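Long-range contact in protection of telomeres protein poz1 (Schizosaccharomyces pombe, PDB 5WE0), which binds telomeric DNA and negatively regulates telomerase and telomere length: residues 22-26 / 62-68. Numbering follows the deposited sequence.
Sequences NHYDM and EYCFNLS
The carboxylate of Glu62 grips the 22-26 loop with both oxygens. OE2 accepts a nearly straight bond from His23 ND1 (2.9 Å, 171°) and lies in the plane of the imidazole ring. OE1 takes the backbone N of Tyr24, also at 2.9 Å. Both donors meet the carboxylate from above its plane. Beyond CG the Glu62 chain is extended (chi2 175°), which brings OE1 to the Tyr24 backbone N and OE2 to the His23 ring. Lys224 adds a salt bridge to OE2, and Ser217 OG is hydrogen-bonded to His23 NE2, both from helix 209-230. Water 1 donates to Glu62 O and accepts from Ser68 N. Helix 54-64 ends here in a Schellman motif, with Asn66 at positive phi as C-prime residue. Leu67 N returns to Glu62 O (2.9 Å), and Asn66 N to Tyr63 O. The turn sets Leu67 CB over one face of the His23 ring, a CH-pi contact 3.8 Å from its centroid. Ser68 OG lies 2.9 Å from His23 O. Farther out, Met26 CB packs against Tyr63 CE1 at 3.8 Å. The chain of another protein stacks an aromatic ring on Tyr63 and also packs on Met26.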
# COMPACT_ATOMS: atom_id res chain seq x y z
N ASN A 22 -0.25 -11.23 12.06
CA ASN A 22 0.83 -10.74 11.24
C ASN A 22 0.27 -10.33 9.88
O ASN A 22 -0.83 -9.77 9.82
CB ASN A 22 1.95 -11.77 11.12
CG ASN A 22 2.47 -12.22 12.47
OD1 ASN A 22 2.94 -11.41 13.27
ND2 ASN A 22 2.33 -13.51 12.76
N HIS A 23 0.98 -10.60 8.80
CA HIS A 23 0.59 -10.08 7.49
C HIS A 23 -0.12 -11.14 6.66
O HIS A 23 0.27 -12.31 6.65
CB HIS A 23 1.81 -9.54 6.74
CG HIS A 23 2.50 -8.42 7.44
ND1 HIS A 23 1.84 -7.28 7.86
CD2 HIS A 23 3.80 -8.26 7.80
CE1 HIS A 23 2.70 -6.46 8.43
NE2 HIS A 23 3.90 -7.03 8.41
N TYR A 24 -1.14 -10.70 5.94
CA TYR A 24 -1.86 -11.60 5.05
C TYR A 24 -0.99 -12.03 3.87
O TYR A 24 -0.12 -11.29 3.39
CB TYR A 24 -3.14 -10.92 4.55
CG TYR A 24 -3.82 -11.71 3.46
CD1 TYR A 24 -4.65 -12.78 3.76
CD2 TYR A 24 -3.58 -11.41 2.12
CE1 TYR A 24 -5.25 -13.53 2.74
CE2 TYR A 24 -4.17 -12.14 1.11
CZ TYR A 24 -5.01 -13.19 1.42
OH TYR A 24 -5.58 -13.91 0.39
N ASP A 25 -1.22 -13.25 3.41
CA ASP A 25 -0.67 -13.72 2.14
C ASP A 25 -1.67 -14.71 1.54
O ASP A 25 -2.33 -15.44 2.28
CB ASP A 25 0.71 -14.37 2.30
CG ASP A 25 1.32 -14.83 0.95
OD1 ASP A 25 1.07 -14.20 -0.12
OD2 ASP A 25 2.06 -15.84 0.97
N MET A 26 -1.78 -14.72 0.22
CA MET A 26 -2.76 -15.61 -0.39
C MET A 26 -2.24 -17.04 -0.36
O MET A 26 -1.12 -17.31 -0.80
CB MET A 26 -3.11 -15.22 -1.82
CG MET A 26 -4.21 -16.14 -2.35
SD MET A 26 -5.72 -15.26 -2.83
CE MET A 26 -5.21 -14.63 -4.42
N GLU A 62 -0.49 -5.55 2.27
CA GLU A 62 0.30 -6.70 2.68
C GLU A 62 0.54 -7.66 1.50
O GLU A 62 1.62 -8.23 1.36
CB GLU A 62 -0.40 -7.42 3.83
CG GLU A 62 -0.50 -6.57 5.11
CD GLU A 62 -1.30 -7.26 6.20
OE1 GLU A 62 -2.24 -8.02 5.85
OE2 GLU A 62 -0.99 -7.03 7.40
N TYR A 63 -0.48 -7.86 0.66
CA TYR A 63 -0.36 -8.78 -0.47
C TYR A 63 0.51 -8.17 -1.57
O TYR A 63 1.50 -8.77 -2.01
CB TYR A 63 -1.76 -9.12 -1.00
CG TYR A 63 -1.80 -10.15 -2.14
CD1 TYR A 63 -1.10 -11.34 -2.07
CD2 TYR A 63 -2.57 -9.91 -3.29
CE1 TYR A 63 -1.15 -12.27 -3.11
CE2 TYR A 63 -2.63 -10.84 -4.32
CZ TYR A 63 -1.92 -12.01 -4.22
OH TYR A 63 -1.97 -12.92 -5.24
N CYS A 64 0.21 -6.92 -1.94
CA CYS A 64 0.93 -6.22 -3.01
C CYS A 64 2.44 -6.18 -2.76
O CYS A 64 3.23 -6.40 -3.68
CB CYS A 64 0.37 -4.81 -3.13
SG CYS A 64 1.17 -3.82 -4.37
N PHE A 65 2.85 -5.83 -1.55
CA PHE A 65 4.27 -5.71 -1.25
C PHE A 65 4.82 -6.95 -0.56
O PHE A 65 5.97 -6.95 -0.13
CB PHE A 65 4.55 -4.45 -0.41
CG PHE A 65 4.26 -3.19 -1.15
CD1 PHE A 65 5.12 -2.75 -2.15
CD2 PHE A 65 3.09 -2.48 -0.92
CE1 PHE A 65 4.83 -1.61 -2.88
CE2 PHE A 65 2.81 -1.33 -1.63
CZ PHE A 65 3.68 -0.90 -2.62
N ASN A 66 4.01 -8.02 -0.47
CA ASN A 66 4.48 -9.31 0.00
C ASN A 66 5.10 -9.19 1.40
O ASN A 66 6.18 -9.71 1.69
CB ASN A 66 5.47 -9.90 -1.01
CG ASN A 66 5.42 -11.43 -1.11
OD1 ASN A 66 4.55 -12.08 -0.52
ND2 ASN A 66 6.33 -12.01 -1.88
N LEU A 67 4.40 -8.45 2.28
CA LEU A 67 4.94 -8.14 3.60
C LEU A 67 5.15 -9.38 4.47
O LEU A 67 5.87 -9.30 5.47
CB LEU A 67 4.04 -7.13 4.34
CG LEU A 67 3.98 -5.75 3.65
CD1 LEU A 67 3.21 -4.73 4.51
CD2 LEU A 67 5.39 -5.27 3.34
N SER A 68 4.52 -10.51 4.12
CA SER A 68 4.73 -11.77 4.85
C SER A 68 6.17 -12.27 4.77
O SER A 68 6.57 -13.07 5.62
CB SER A 68 3.84 -12.87 4.30
OG SER A 68 2.56 -12.74 4.85
O HOH W 1 2.16 -10.91 2.43